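Local atomic coordinates of putative transcriptional regulator (Streptomyces coelicolor, PDB entry 2HXI), a protein that probably binds DNA through a predicted helix-turn-helix motif as a TetR-family regulator of transcription. Residues 77-86 against 122-133; 136-144 against 154-162. One frame throughout, in Å; residues are numbered along the deposited sequence.

Interaction 1 (77-86 against 122-133)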
ATOM      1  N   LEU B  77     -13.968  -7.136 -11.981  1.00 27.01           N
ATOM      2  CA  LEU B  77     -12.938  -7.342 -10.934  1.00 24.31           C
ATOM      3  C   LEU B  77     -13.283  -6.705  -9.600  1.00 25.08           C
ATOM      4  O   LEU B  77     -13.051  -7.306  -8.577  1.00 23.27           O
ATOM      5  CB  LEU B  77     -11.545  -6.922 -11.393  1.00 25.61           C
ATOM      6  CG  LEU B  77     -10.924  -7.823 -12.482  1.00 25.45           C
ATOM      7  CD1 LEU B  77      -9.511  -7.402 -12.843  1.00 30.17           C
ATOM      8  CD2 LEU B  77     -10.982  -9.337 -12.108  1.00 26.02           C
ATOM      9  N   ARG B  78     -13.829  -5.499  -9.584  1.00 25.94           N
ATOM     10  CA  ARG B  78     -14.301  -4.913  -8.322  1.00 26.72           C
ATOM     11  C   ARG B  78     -15.365  -5.773  -7.700  1.00 25.86           C
ATOM     12  O   ARG B  78     -15.389  -5.963  -6.492  1.00 27.01           O
ATOM     13  CB  ARG B  78     -14.939  -3.522  -8.548  1.00 27.58           C
ATOM     14  CG  ARG B  78     -14.012  -2.430  -8.990  1.00 27.92           C
ATOM     15  CD  ARG B  78     -14.806  -1.128  -8.940  1.00 32.65           C
ATOM     16  NE  ARG B  78     -15.245  -0.746  -7.587  1.00 36.03           N
ATOM     17  CZ  ARG B  78     -16.355  -0.046  -7.332  1.00 39.75           C
ATOM     18  NH1 ARG B  78     -17.160   0.318  -8.323  1.00 41.80           N
ATOM     19  NH2 ARG B  78     -16.679   0.303  -6.091  1.00 39.76           N
ATOM     20  N   ALA B  79     -16.259  -6.313  -8.541  1.00 23.36           N
ATOM     21  CA  ALA B  79     -17.368  -7.074  -8.065  1.00 22.31           C
ATOM     22  C   ALA B  79     -16.858  -8.390  -7.494  1.00 20.48           C
ATOM     23  O   ALA B  79     -17.344  -8.865  -6.495  1.00 20.39           O
ATOM     24  CB  ALA B  79     -18.378  -7.309  -9.192  1.00 23.69           C
ATOM     25  N   VAL B  80     -15.841  -8.944  -8.140  1.00 20.74           N
ATOM     26  CA  VAL B  80     -15.216 -10.134  -7.564  1.00 20.02           C
ATOM     27  C   VAL B  80     -14.486  -9.785  -6.215  1.00 19.55           C
ATOM     28  O   VAL B  80     -14.524 -10.547  -5.270  1.00 20.11           O
ATOM     29  CB  VAL B  80     -14.175 -10.715  -8.547  1.00 20.16           C
ATOM     30  CG1 VAL B  80     -13.663 -12.003  -7.950  1.00 19.92           C
ATOM     31  CG2 VAL B  80     -14.856 -11.023  -9.929  1.00 20.73           C
ATOM     32  N   ALA B  81     -13.794  -8.651  -6.164  1.00 20.63           N
ATOM     33  CA  ALA B  81     -13.104  -8.242  -4.904  1.00 21.42           C
ATOM     34  C   ALA B  81     -14.155  -8.154  -3.774  1.00 21.88           C
ATOM     35  O   ALA B  81     -13.911  -8.618  -2.643  1.00 23.26           O
ATOM     36  CB  ALA B  81     -12.388  -6.982  -5.088  1.00 21.58           C
ATOM     37  N   ASP B  82     -15.368  -7.703  -4.087  1.00 22.02           N
ATOM     38  CA  ASP B  82     -16.447  -7.704  -3.093  1.00 22.22           C
ATOM     39  C   ASP B  82     -16.724  -9.083  -2.535  1.00 23.23           C
ATOM     40  O   ASP B  82     -16.980  -9.232  -1.336  1.00 21.83           O
ATOM     41  CB  ASP B  82     -17.764  -7.064  -3.595  1.00 23.87           C
ATOM     42  CG  ASP B  82     -18.744  -6.798  -2.425  1.00 24.79           C
ATOM     43  OD1 ASP B  82     -18.585  -5.719  -1.783  1.00 23.83           O
ATOM     44  OD2 ASP B  82     -19.599  -7.679  -2.094  1.00 25.32           O
ATOM     45  N   ARG B  83     -16.671 -10.121  -3.386  1.00 21.13           N
ATOM     46  CA  ARG B  83     -16.900 -11.461  -2.902  1.00 21.99           C
ATOM     47  C   ARG B  83     -15.852 -11.874  -1.887  1.00 21.75           C
ATOM     48  O   ARG B  83     -16.130 -12.721  -1.019  1.00 22.94           O
ATOM     49  CB  ARG B  83     -16.921 -12.496  -4.061  1.00 23.00           C
ATOM     50  CG  ARG B  83     -17.756 -12.121  -5.231  1.00 26.19           C
ATOM     51  CD  ARG B  83     -19.235 -12.007  -4.761  1.00 29.16           C
ATOM     52  NE  ARG B  83     -19.790 -13.286  -4.250  1.00 33.17           N
ATOM     53  CZ  ARG B  83     -21.020 -13.407  -3.737  1.00 35.72           C
ATOM     54  NH1 ARG B  83     -21.801 -12.307  -3.615  1.00 35.76           N
ATOM     55  NH2 ARG B  83     -21.467 -14.598  -3.343  1.00 34.59           N
ATOM     56  N   ILE B  84     -14.613 -11.379  -2.062  1.00 21.77           N
ATOM     57  CA  ILE B  84     -13.533 -11.655  -1.107  1.00 21.17           C
ATOM     58  C   ILE B  84     -13.811 -10.997   0.239  1.00 22.01           C
ATOM     59  O   ILE B  84     -13.592 -11.616   1.284  1.00 22.79           O
ATOM     60  CB  ILE B  84     -12.124 -11.179  -1.631  1.00 20.56           C
ATOM     61  CG1 ILE B  84     -11.789 -11.821  -3.016  1.00 22.92           C
ATOM     62  CG2 ILE B  84     -11.018 -11.499  -0.646  1.00 20.47           C
ATOM     63  CD1 ILE B  84     -11.889 -13.319  -3.084  1.00 24.17           C
ATOM     64  N   LEU B  85     -14.284  -9.753   0.222  1.00 21.57           N
ATOM     65  CA  LEU B  85     -14.746  -9.169   1.493  1.00 21.97           C
ATOM     66  C   LEU B  85     -15.831 -10.046   2.129  1.00 22.02           C
ATOM     67  O   LEU B  85     -15.849 -10.246   3.338  1.00 22.75           O
ATOM     68  CB  LEU B  85     -15.291  -7.770   1.253  1.00 22.55           C
ATOM     69  CG  LEU B  85     -14.354  -6.734   0.642  1.00 26.21           C
ATOM     70  CD1 LEU B  85     -15.088  -5.378   0.426  1.00 29.19           C
ATOM     71  CD2 LEU B  85     -13.202  -6.584   1.572  1.00 26.39           C
ATOM     72  N   LEU B  86     -16.779 -10.542   1.314  1.00 21.70           N
ATOM     73  CA  LEU B  86     -17.882 -11.289   1.856  1.00 22.93           C
ATOM     74  C   LEU B  86     -17.383 -12.529   2.563  1.00 22.54           C
ATOM     75  O   LEU B  86     -17.783 -12.810   3.719  1.00 23.87           O
ATOM     76  CB  LEU B  86     -18.878 -11.618   0.730  1.00 23.52           C
ATOM     77  CG  LEU B  86     -20.127 -12.404   1.165  1.00 24.84           C
ATOM     78  CD1 LEU B  86     -20.970 -11.620   2.146  1.00 28.63           C
ATOM     79  CD2 LEU B  86     -20.954 -12.770  -0.070  1.00 25.55           C
ATOM     80  N   VAL B 122      -7.099  -4.314  -6.896  1.00 27.78           N
ATOM     81  CA  VAL B 122      -8.305  -3.714  -7.379  1.00 28.20           C
ATOM     82  C   VAL B 122      -9.028  -3.116  -6.192  1.00 28.66           C
ATOM     83  O   VAL B 122      -9.521  -1.975  -6.276  1.00 29.56           O
ATOM     84  CB  VAL B 122      -9.243  -4.712  -8.120  1.00 29.43           C
ATOM     85  CG1 VAL B 122     -10.612  -4.024  -8.443  1.00 28.15           C
ATOM     86  CG2 VAL B 122      -8.591  -5.230  -9.432  1.00 28.71           C
ATOM     87  N   TRP B 123      -9.127  -3.869  -5.096  1.00 27.28           N
ATOM     88  CA  TRP B 123      -9.897  -3.368  -3.946  1.00 26.31           C
ATOM     89  C   TRP B 123      -9.211  -2.158  -3.335  1.00 27.04           C
ATOM     90  O   TRP B 123      -9.860  -1.160  -2.983  1.00 26.46           O
ATOM     91  CB  TRP B 123     -10.064  -4.459  -2.876  1.00 25.54           C
ATOM     92  CG  TRP B 123     -10.669  -3.967  -1.572  1.00 23.10           C
ATOM     93  CD1 TRP B 123     -11.904  -3.392  -1.388  1.00 22.85           C
ATOM     94  CD2 TRP B 123     -10.044  -3.997  -0.283  1.00 21.44           C
ATOM     95  NE1 TRP B 123     -12.068  -3.050  -0.061  1.00 24.36           N
ATOM     96  CE2 TRP B 123     -10.947  -3.411   0.640  1.00 20.13           C
ATOM     97  CE3 TRP B 123      -8.794  -4.457   0.178  1.00 22.62           C
ATOM     98  CZ2 TRP B 123     -10.661  -3.297   1.984  1.00 23.16           C
ATOM     99  CZ3 TRP B 123      -8.511  -4.355   1.530  1.00 23.45           C
ATOM    100  CH2 TRP B 123      -9.434  -3.771   2.414  1.00 24.26           C
ATOM    101  N   GLY B 124      -7.887  -2.242  -3.221  1.00 28.37           N
ATOM    102  CA  GLY B 124      -7.099  -1.176  -2.630  1.00 30.18           C
ATOM    103  C   GLY B 124      -7.233   0.101  -3.442  1.00 32.65           C
ATOM    104  O   GLY B 124      -7.027   1.191  -2.912  1.00 33.50           O
ATOM    105  N   ARG B 125      -7.595  -0.025  -4.715  1.00 34.03           N
ATOM    106  CA  ARG B 125      -7.750   1.135  -5.592  1.00 35.36           C
ATOM    107  C   ARG B 125      -9.169   1.671  -5.679  1.00 35.67           C
ATOM    108  O   ARG B 125      -9.387   2.882  -5.569  1.00 36.14           O
ATOM    109  CB  ARG B 125      -7.225   0.815  -6.993  1.00 35.21           C
ATOM    110  CG  ARG B 125      -7.234   1.988  -7.958  1.00 36.02           C
ATOM    111  CD  ARG B 125      -6.852   1.541  -9.368  1.00 37.90           C
ATOM    112  NE  ARG B 125      -5.518   0.923  -9.417  1.00 47.03           N
ATOM    113  CZ  ARG B 125      -4.775   0.803 -10.522  1.00 52.40           C
ATOM    114  NH1 ARG B 125      -5.204   1.284 -11.694  1.00 55.02           N
ATOM    115  NH2 ARG B 125      -3.580   0.222 -10.455  1.00 54.26           N
ATOM    116  N   HIS B 126     -10.143   0.799  -5.900  1.00 35.78           N
ATOM    117  CA  HIS B 126     -11.495   1.281  -6.104  1.00 36.11           C
ATOM    118  C   HIS B 126     -12.433   1.025  -4.903  1.00 36.69           C
ATOM    119  O   HIS B 126     -13.568   1.527  -4.894  1.00 36.79           O
ATOM    120  CB  HIS B 126     -12.120   0.609  -7.320  1.00 37.20           C
ATOM    121  CG  HIS B 126     -11.356   0.761  -8.602  1.00 39.90           C
ATOM    122  ND1 HIS B 126     -10.600  -0.261  -9.144  1.00 41.72           N
ATOM    123  CD2 HIS B 126     -11.296   1.783  -9.495  1.00 42.49           C
ATOM    124  CE1 HIS B 126     -10.075   0.137 -10.294  1.00 41.55           C
ATOM    125  NE2 HIS B 126     -10.486   1.370 -10.532  1.00 41.39           N
ATOM    126  N   GLY B 127     -12.014   0.203  -3.933  1.00 35.43           N
ATOM    127  CA  GLY B 127     -12.972  -0.383  -2.991  1.00 34.94           C
ATOM    128  C   GLY B 127     -14.025  -1.226  -3.705  1.00 35.90           C
ATOM    129  O   GLY B 127     -13.869  -1.588  -4.877  1.00 35.14           O
ATOM    130  N   SER B 128     -15.108  -1.572  -3.009  1.00 35.87           N
ATOM    131  CA  SER B 128     -16.215  -2.285  -3.661  1.00 35.91           C
ATOM    132  C   SER B 128     -17.494  -1.764  -3.047  1.00 36.03           C
ATOM    133  O   SER B 128     -17.442  -1.136  -1.980  1.00 35.83           O
ATOM    134  CB  SER B 128     -16.089  -3.810  -3.561  1.00 37.51           C
ATOM    135  OG  SER B 128     -16.381  -4.293  -2.265  1.00 36.79           O
ATOM    136  N   GLY B 129     -18.612  -1.966  -3.740  1.00 35.88           N
ATOM    137  CA  GLY B 129     -19.875  -1.361  -3.335  1.00 35.76           C
ATOM    138  C   GLY B 129     -20.996  -2.313  -3.008  1.00 34.74           C
ATOM    139  O   GLY B 129     -22.153  -1.888  -2.978  1.00 36.27           O
ATOM    140  N   GLY B 130     -20.674  -3.584  -2.766  1.00 32.85           N
ATOM    141  CA  GLY B 130     -21.661  -4.598  -2.532  1.00 29.46           C
ATOM    142  C   GLY B 130     -21.767  -5.097  -1.097  1.00 28.74           C
ATOM    143  O   GLY B 130     -21.302  -4.423  -0.147  1.00 26.23           O
ATOM    144  N   THR B 131     -22.379  -6.279  -0.956  1.00 26.24           N
ATOM    145  CA  THR B 131     -22.698  -6.892   0.320  1.00 27.07           C
ATOM    146  C   THR B 131     -21.475  -7.142   1.189  1.00 26.12           C
ATOM    147  O   THR B 131     -21.539  -6.944   2.415  1.00 25.64           O
ATOM    148  CB  THR B 131     -23.563  -8.207   0.185  1.00 28.87           C
ATOM    149  OG1 THR B 131     -24.839  -7.847  -0.342  1.00 31.60           O
ATOM    150  CG2 THR B 131     -23.829  -8.847   1.521  1.00 28.17           C
ATOM    151  N   GLY B 132     -20.384  -7.592   0.573  1.00 24.28           N
ATOM    152  CA  GLY B 132     -19.135  -7.805   1.330  1.00 21.87           C
ATOM    153  C   GLY B 132     -18.620  -6.525   1.958  1.00 21.81           C
ATOM    154  O   GLY B 132     -18.189  -6.510   3.153  1.00 22.66           O
ATOM    155  N   SER B 133     -18.611  -5.465   1.159  1.00 20.20           N
ATOM    156  CA  SER B 133     -18.151  -4.192   1.656  1.00 19.54           C
ATOM    157  C   SER B 133     -19.105  -3.778   2.750  1.00 19.37           C
ATOM    158  O   SER B 133     -18.667  -3.241   3.768  1.00 17.77           O
ATOM    159  CB  SER B 133     -18.150  -3.115   0.577  1.00 20.51           C
ATOM    160  OG  SER B 133     -16.950  -3.216  -0.185  1.00 29.67           O
TER
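D82 turns its carboxylate into the first turn of helix 131-146, meeting G132 and S133. With CG anti to the backbone N (chi1 -167°), both oxygens reach across. D82 OD2 takes the N-H of G132 at 2.8 Å, on its syn side but tilted out of the carboxylate plane. D82 OD1 accepts S133 N at 3.0 Å, likewise syn and tilted, while S128 OG meets its anti lone pair at 2.7 Å; G130 N adds a weak bond. Carboxylate and helix N-terminus thus probably stabilise each other electrostatically. A CB on G132 would clash with D82 O, L86 N and L85 CB. Were D82 an alanine, the N-H groups of G132 and S133 and the S128 hydroxyl would probably lose this shared acceptor. One turn earlier R78, its chain bent at chi3, crosses H126 at about a right angle and sends NE to G127 O at 3.2 Å, nearly straight (167°), in the guanidinium plane but above the carbonyl plane. L85 lays CD2 over one face of W123, 4.2 Å from its five-membered ring centroid, a CH-pi contact. The short segments 77-86 and 122-126 cross at -107°; F113 of helix 98-113 stacks on W123, and helix 31-43 touches V80 and R83.

Interaction 2 (136-144 against 154-162); sequences MMEEVLQAL and IPARYHRLV
A knob-into-hole contact joins two successive helices of the TetR-type C-terminal domain, 131-146 and 154-173, whose short segments cross at 123° with axes 10.3 Å apart. The knob is Y158, seated among M136, M137, V140 and L141; both methionines are selenomethionines. CG of Y158 is anti to its backbone N (chi1 170°), a setting that carries the ring across to the other helix. V140 meets the ring at its edge, CG1 lying 3.6 Å from Y158 CD1, and the same methyl also touches L161 CD2. At the tyrosine's far end, CG and CE of M137 close on the hydroxyl, the two side chains crossing at about a right angle, while M136 brings CE near the same oxygen. Nearer the start of helix 154-173, L144 sets its CD1 3.9 Å from Y158 CB and presses CB towards I154 CG2. No hydrogen bond spans the segments, so shape and apolar burial hold them. V140 also packs on L102 of helix 98-113, and M137 on I212 of the second subunit. L141 closes the row between I154 and Y158, its CD2 standing 3.6 Å from I154 CG2 and 4.0 Å from Y158 CB.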
HETATM    1  N   MSE B 136     -18.442  -5.587   6.068  1.00 16.85           N
HETATM    2  CA  MSE B 136     -17.161  -5.142   6.644  1.00 17.51           C
HETATM    3  C   MSE B 136     -17.316  -3.730   7.207  1.00 16.85           C
HETATM    4  O   MSE B 136     -16.889  -3.450   8.346  1.00 13.52           O
HETATM    5  CB  MSE B 136     -16.014  -5.270   5.593  1.00 17.70           C
HETATM    6  CG  MSE B 136     -14.667  -4.689   6.137  1.00 19.16           C
HETATM    7 SE   MSE B 136     -14.451  -2.783   6.010  0.60 20.78          SE
HETATM    8  CE  MSE B 136     -14.426  -2.542   4.054  1.00 21.25           C
HETATM    9  N   MSE B 137     -17.915  -2.818   6.408  1.00 16.28           N
HETATM   10  CA  MSE B 137     -18.145  -1.481   6.851  1.00 16.83           C
HETATM   11  C   MSE B 137     -19.007  -1.393   8.070  1.00 15.57           C
HETATM   12  O   MSE B 137     -18.662  -0.602   8.949  1.00 14.37           O
HETATM   13  CB  MSE B 137     -18.732  -0.662   5.708  1.00 15.88           C
HETATM   14  CG  MSE B 137     -17.647  -0.436   4.658  1.00 16.26           C
HETATM   15 SE   MSE B 137     -18.594   0.330   3.056  0.80 27.45          SE
HETATM   16  CE  MSE B 137     -18.358   2.093   3.611  1.00 20.14           C
ATOM     17  N   GLU B 138     -20.081  -2.221   8.133  1.00 13.91           N
ATOM     18  CA  GLU B 138     -21.005  -2.197   9.281  1.00 14.13           C
ATOM     19  C   GLU B 138     -20.182  -2.509  10.570  1.00 15.58           C
ATOM     20  O   GLU B 138     -20.315  -1.854  11.625  1.00 16.20           O
ATOM     21  CB  GLU B 138     -22.160  -3.195   9.090  1.00 15.14           C
ATOM     22  CG  GLU B 138     -23.135  -3.191  10.278  1.00 13.19           C
ATOM     23  CD  GLU B 138     -23.860  -1.851  10.462  1.00 14.25           C
ATOM     24  OE1 GLU B 138     -23.890  -0.976   9.555  1.00 16.98           O
ATOM     25  OE2 GLU B 138     -24.421  -1.698  11.550  1.00 17.25           O
ATOM     26  N   GLU B 139     -19.339  -3.531  10.500  1.00 14.79           N
ATOM     27  CA  GLU B 139     -18.606  -3.899  11.723  1.00 15.11           C
ATOM     28  C   GLU B 139     -17.579  -2.825  12.106  1.00 15.04           C
ATOM     29  O   GLU B 139     -17.416  -2.518  13.316  1.00 15.27           O
ATOM     30  CB  GLU B 139     -17.967  -5.282  11.533  1.00 14.97           C
ATOM     31  CG  GLU B 139     -17.005  -5.677  12.721  1.00 16.69           C
ATOM     32  CD  GLU B 139     -17.690  -5.831  14.095  1.00 18.77           C
ATOM     33  OE1 GLU B 139     -18.927  -5.639  14.237  1.00 19.40           O
ATOM     34  OE2 GLU B 139     -16.944  -6.099  15.078  1.00 20.79           O
ATOM     35  N   VAL B 140     -16.837  -2.297  11.139  1.00 14.29           N
ATOM     36  CA  VAL B 140     -15.868  -1.248  11.457  1.00 13.04           C
ATOM     37  C   VAL B 140     -16.569  -0.038  12.113  1.00 13.91           C
ATOM     38  O   VAL B 140     -16.177   0.482  13.159  1.00 12.53           O
ATOM     39  CB  VAL B 140     -15.046  -0.861  10.207  1.00 15.01           C
ATOM     40  CG1 VAL B 140     -14.098   0.280  10.555  1.00 16.06           C
ATOM     41  CG2 VAL B 140     -14.223  -2.087   9.685  1.00 14.75           C
ATOM     42  N   LEU B 141     -17.690   0.357  11.517  1.00 13.58           N
ATOM     43  CA  LEU B 141     -18.399   1.533  11.996  1.00 14.10           C
ATOM     44  C   LEU B 141     -19.001   1.270  13.408  1.00 14.62           C
ATOM     45  O   LEU B 141     -18.967   2.154  14.276  1.00 15.35           O
ATOM     46  CB  LEU B 141     -19.496   1.905  10.979  1.00 14.53           C
ATOM     47  CG  LEU B 141     -19.020   2.489   9.629  1.00 13.49           C
ATOM     48  CD1 LEU B 141     -20.089   2.560   8.497  1.00 13.30           C
ATOM     49  CD2 LEU B 141     -18.300   3.828   9.839  1.00 16.87           C
ATOM     50  N   GLN B 142     -19.540   0.068  13.660  1.00 13.08           N
ATOM     51  CA  GLN B 142     -20.088  -0.262  14.981  1.00 13.96           C
ATOM     52  C   GLN B 142     -18.938  -0.240  15.998  1.00 14.20           C
ATOM     53  O   GLN B 142     -19.078   0.283  17.101  1.00 14.72           O
ATOM     54  CB  GLN B 142     -20.779  -1.646  14.955  1.00 13.59           C
ATOM     55  CG  GLN B 142     -22.106  -1.638  14.220  1.00 14.70           C
ATOM     56  CD  GLN B 142     -23.223  -0.904  15.005  1.00 22.18           C
ATOM     57  OE1 GLN B 142     -23.010  -0.396  16.111  1.00 22.78           O
ATOM     58  NE2 GLN B 142     -24.413  -0.874  14.435  1.00 19.50           N
ATOM     59  N   ALA B 143     -17.813  -0.832  15.620  1.00 13.41           N
ATOM     60  CA  ALA B 143     -16.601  -0.783  16.496  1.00 14.19           C
ATOM     61  C   ALA B 143     -16.135   0.646  16.831  1.00 12.86           C
ATOM     62  O   ALA B 143     -15.869   0.946  18.000  1.00 13.20           O
ATOM     63  CB  ALA B 143     -15.458  -1.633  15.911  1.00 14.17           C
ATOM     64  N   LEU B 144     -16.095   1.502  15.820  1.00 12.86           N
ATOM     65  CA  LEU B 144     -15.722   2.912  16.019  1.00 14.28           C
ATOM     66  C   LEU B 144     -16.761   3.616  16.953  1.00 13.78           C
ATOM     67  O   LEU B 144     -16.395   4.393  17.846  1.00 14.52           O
ATOM     68  CB  LEU B 144     -15.627   3.634  14.686  1.00 14.00           C
ATOM     69  CG  LEU B 144     -14.327   3.192  13.889  1.00 13.11           C
ATOM     70  CD1 LEU B 144     -14.353   3.723  12.428  1.00 14.90           C
ATOM     71  CD2 LEU B 144     -12.963   3.631  14.653  1.00 13.79           C
ATOM     72  N   ILE B 154     -16.540   9.949  12.904  1.00 17.87           N
ATOM     73  CA  ILE B 154     -16.432   8.548  12.475  1.00 16.49           C
ATOM     74  C   ILE B 154     -16.148   8.322  10.991  1.00 17.71           C
ATOM     75  O   ILE B 154     -15.247   7.507  10.624  1.00 17.24           O
ATOM     76  CB  ILE B 154     -17.532   7.690  13.085  1.00 17.16           C
ATOM     77  CG1 ILE B 154     -17.182   7.514  14.577  1.00 15.33           C
ATOM     78  CG2 ILE B 154     -17.662   6.344  12.322  1.00 15.31           C
ATOM     79  CD1 ILE B 154     -18.244   6.863  15.398  1.00 16.53           C
ATOM     80  N   PRO B 155     -16.846   9.014  10.095  1.00 16.66           N
ATOM     81  CA  PRO B 155     -16.521   8.770   8.650  1.00 18.55           C
ATOM     82  C   PRO B 155     -15.051   9.067   8.317  1.00 19.61           C
ATOM     83  O   PRO B 155     -14.401   8.289   7.557  1.00 20.93           O
ATOM     84  CB  PRO B 155     -17.484   9.741   7.909  1.00 19.19           C
ATOM     85  CG  PRO B 155     -18.697   9.806   8.864  1.00 20.13           C
ATOM     86  CD  PRO B 155     -17.999   9.928  10.254  1.00 19.03           C
ATOM     87  N   ALA B 156     -14.493  10.160   8.871  1.00 18.87           N
ATOM     88  CA  ALA B 156     -13.092  10.465   8.582  1.00 20.96           C
ATOM     89  C   ALA B 156     -12.159   9.404   9.200  1.00 20.06           C
ATOM     90  O   ALA B 156     -11.218   8.972   8.571  1.00 19.94           O
ATOM     91  CB  ALA B 156     -12.732  11.832   9.083  1.00 21.38           C
ATOM     92  N   ARG B 157     -12.473   8.993  10.416  1.00 20.34           N
ATOM     93  CA  ARG B 157     -11.688   7.945  11.138  1.00 19.74           C
ATOM     94  C   ARG B 157     -11.731   6.604  10.375  1.00 19.27           C
ATOM     95  O   ARG B 157     -10.716   5.938  10.157  1.00 18.21           O
ATOM     96  CB  ARG B 157     -12.234   7.825  12.574  1.00 19.54           C
ATOM     97  CG  ARG B 157     -12.258   9.182  13.359  1.00 23.82           C
ATOM     98  CD  ARG B 157     -11.073   9.290  14.205  1.00 28.48           C
ATOM     99  NE  ARG B 157     -11.056  10.430  15.118  1.00 27.07           N
ATOM    100  CZ  ARG B 157      -9.910  10.910  15.602  1.00 29.24           C
ATOM    101  NH1 ARG B 157      -8.787  10.304  15.274  1.00 24.50           N
ATOM    102  NH2 ARG B 157      -9.886  11.964  16.432  1.00 27.89           N
ATOM    103  N   TYR B 158     -12.950   6.222   9.980  1.00 16.51           N
ATOM    104  CA  TYR B 158     -13.155   5.116   9.091  1.00 17.00           C
ATOM    105  C   TYR B 158     -12.280   5.182   7.835  1.00 17.74           C
ATOM    106  O   TYR B 158     -11.561   4.233   7.534  1.00 18.47           O
ATOM    107  CB  TYR B 158     -14.662   4.960   8.708  1.00 17.57           C
ATOM    108  CG  TYR B 158     -14.821   3.956   7.608  1.00 19.11           C
ATOM    109  CD1 TYR B 158     -15.025   2.597   7.893  1.00 17.87           C
ATOM    110  CD2 TYR B 158     -14.708   4.347   6.266  1.00 16.93           C
ATOM    111  CE1 TYR B 158     -15.083   1.685   6.877  1.00 20.19           C
ATOM    112  CE2 TYR B 158     -14.797   3.447   5.279  1.00 18.01           C
ATOM    113  CZ  TYR B 158     -14.958   2.108   5.580  1.00 21.56           C
ATOM    114  OH  TYR B 158     -14.970   1.184   4.544  1.00 23.69           O
ATOM    115  N   HIS B 159     -12.347   6.311   7.135  1.00 17.72           N
ATOM    116  CA  HIS B 159     -11.630   6.483   5.870  1.00 18.47           C
ATOM    117  C   HIS B 159     -10.100   6.204   6.048  1.00 17.88           C
ATOM    118  O   HIS B 159      -9.506   5.468   5.273  1.00 17.94           O
ATOM    119  CB  HIS B 159     -11.820   7.909   5.423  1.00 20.26           C
ATOM    120  CG  HIS B 159     -11.346   8.161   4.032  1.00 23.49           C
ATOM    121  ND1 HIS B 159     -11.723   7.380   2.960  1.00 30.04           N
ATOM    122  CD2 HIS B 159     -10.487   9.086   3.540  1.00 26.25           C
ATOM    123  CE1 HIS B 159     -11.123   7.817   1.860  1.00 25.44           C
ATOM    124  NE2 HIS B 159     -10.370   8.844   2.183  1.00 24.19           N
ATOM    125  N   ARG B 160      -9.494   6.814   7.050  1.00 17.45           N
ATOM    126  CA  ARG B 160      -8.065   6.633   7.321  1.00 17.15           C
ATOM    127  C   ARG B 160      -7.712   5.180   7.716  1.00 17.69           C
ATOM    128  O   ARG B 160      -6.659   4.618   7.300  1.00 16.40           O
ATOM    129  CB  ARG B 160      -7.623   7.614   8.404  1.00 19.70           C
ATOM    130  CG  ARG B 160      -7.497   9.036   7.789  1.00 22.54           C
ATOM    131  CD  ARG B 160      -6.682   9.912   8.739  1.00 34.67           C
ATOM    132  NE  ARG B 160      -7.402  10.176   9.973  1.00 40.01           N
ATOM    133  CZ  ARG B 160      -8.209  11.213  10.200  1.00 43.44           C
ATOM    134  NH1 ARG B 160      -8.406  12.168   9.284  1.00 45.24           N
ATOM    135  NH2 ARG B 160      -8.826  11.295  11.365  1.00 42.19           N
ATOM    136  N   LEU B 161      -8.601   4.587   8.505  1.00 15.72           N
ATOM    137  CA  LEU B 161      -8.348   3.236   8.987  1.00 15.40           C
ATOM    138  C   LEU B 161      -8.349   2.272   7.801  1.00 15.94           C
ATOM    139  O   LEU B 161      -7.494   1.416   7.684  1.00 17.39           O
ATOM    140  CB  LEU B 161      -9.431   2.890  10.001  1.00 13.45           C
ATOM    141  CG  LEU B 161      -9.275   1.450  10.490  1.00 16.69           C
ATOM    142  CD1 LEU B 161      -7.909   1.036  11.065  1.00 15.62           C
ATOM    143  CD2 LEU B 161     -10.393   1.081  11.512  1.00 15.54           C
ATOM    144  N   VAL B 162      -9.331   2.379   6.943  1.00 16.28           N
ATOM    145  CA  VAL B 162      -9.424   1.474   5.767  1.00 19.91           C
ATOM    146  C   VAL B 162      -8.397   1.779   4.719  1.00 19.23           C
ATOM    147  O   VAL B 162      -7.883   0.864   4.133  1.00 20.49           O
ATOM    148  CB  VAL B 162     -10.856   1.436   5.187  1.00 20.27           C
ATOM    149  CG1 VAL B 162     -10.943   0.620   3.884  1.00 22.85           C
ATOM    150  CG2 VAL B 162     -11.786   0.844   6.286  1.00 22.32           C
TER

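How the interactions relate
Helix 131-146 is the element common to both contacts: its first turn belongs to interaction 1 and its later turns to interaction 2. The two follow in series along the chain, their centres about 16 Å apart, and their segments have no direct touch beyond adjoining in sequence. Interaction 1 ties this helix and the end of helix 117-126 to helix 73-88, which follows the predicted helix-turn-helix; interaction 2 ties it to helix 154-173, farther along the chain. Polar bonding to the helix start thus gives way to apolar interlocking in its later turns. Both also touch the second subunit, consistent with a helical path linking DNA-binding region, C-terminal domain and dimer.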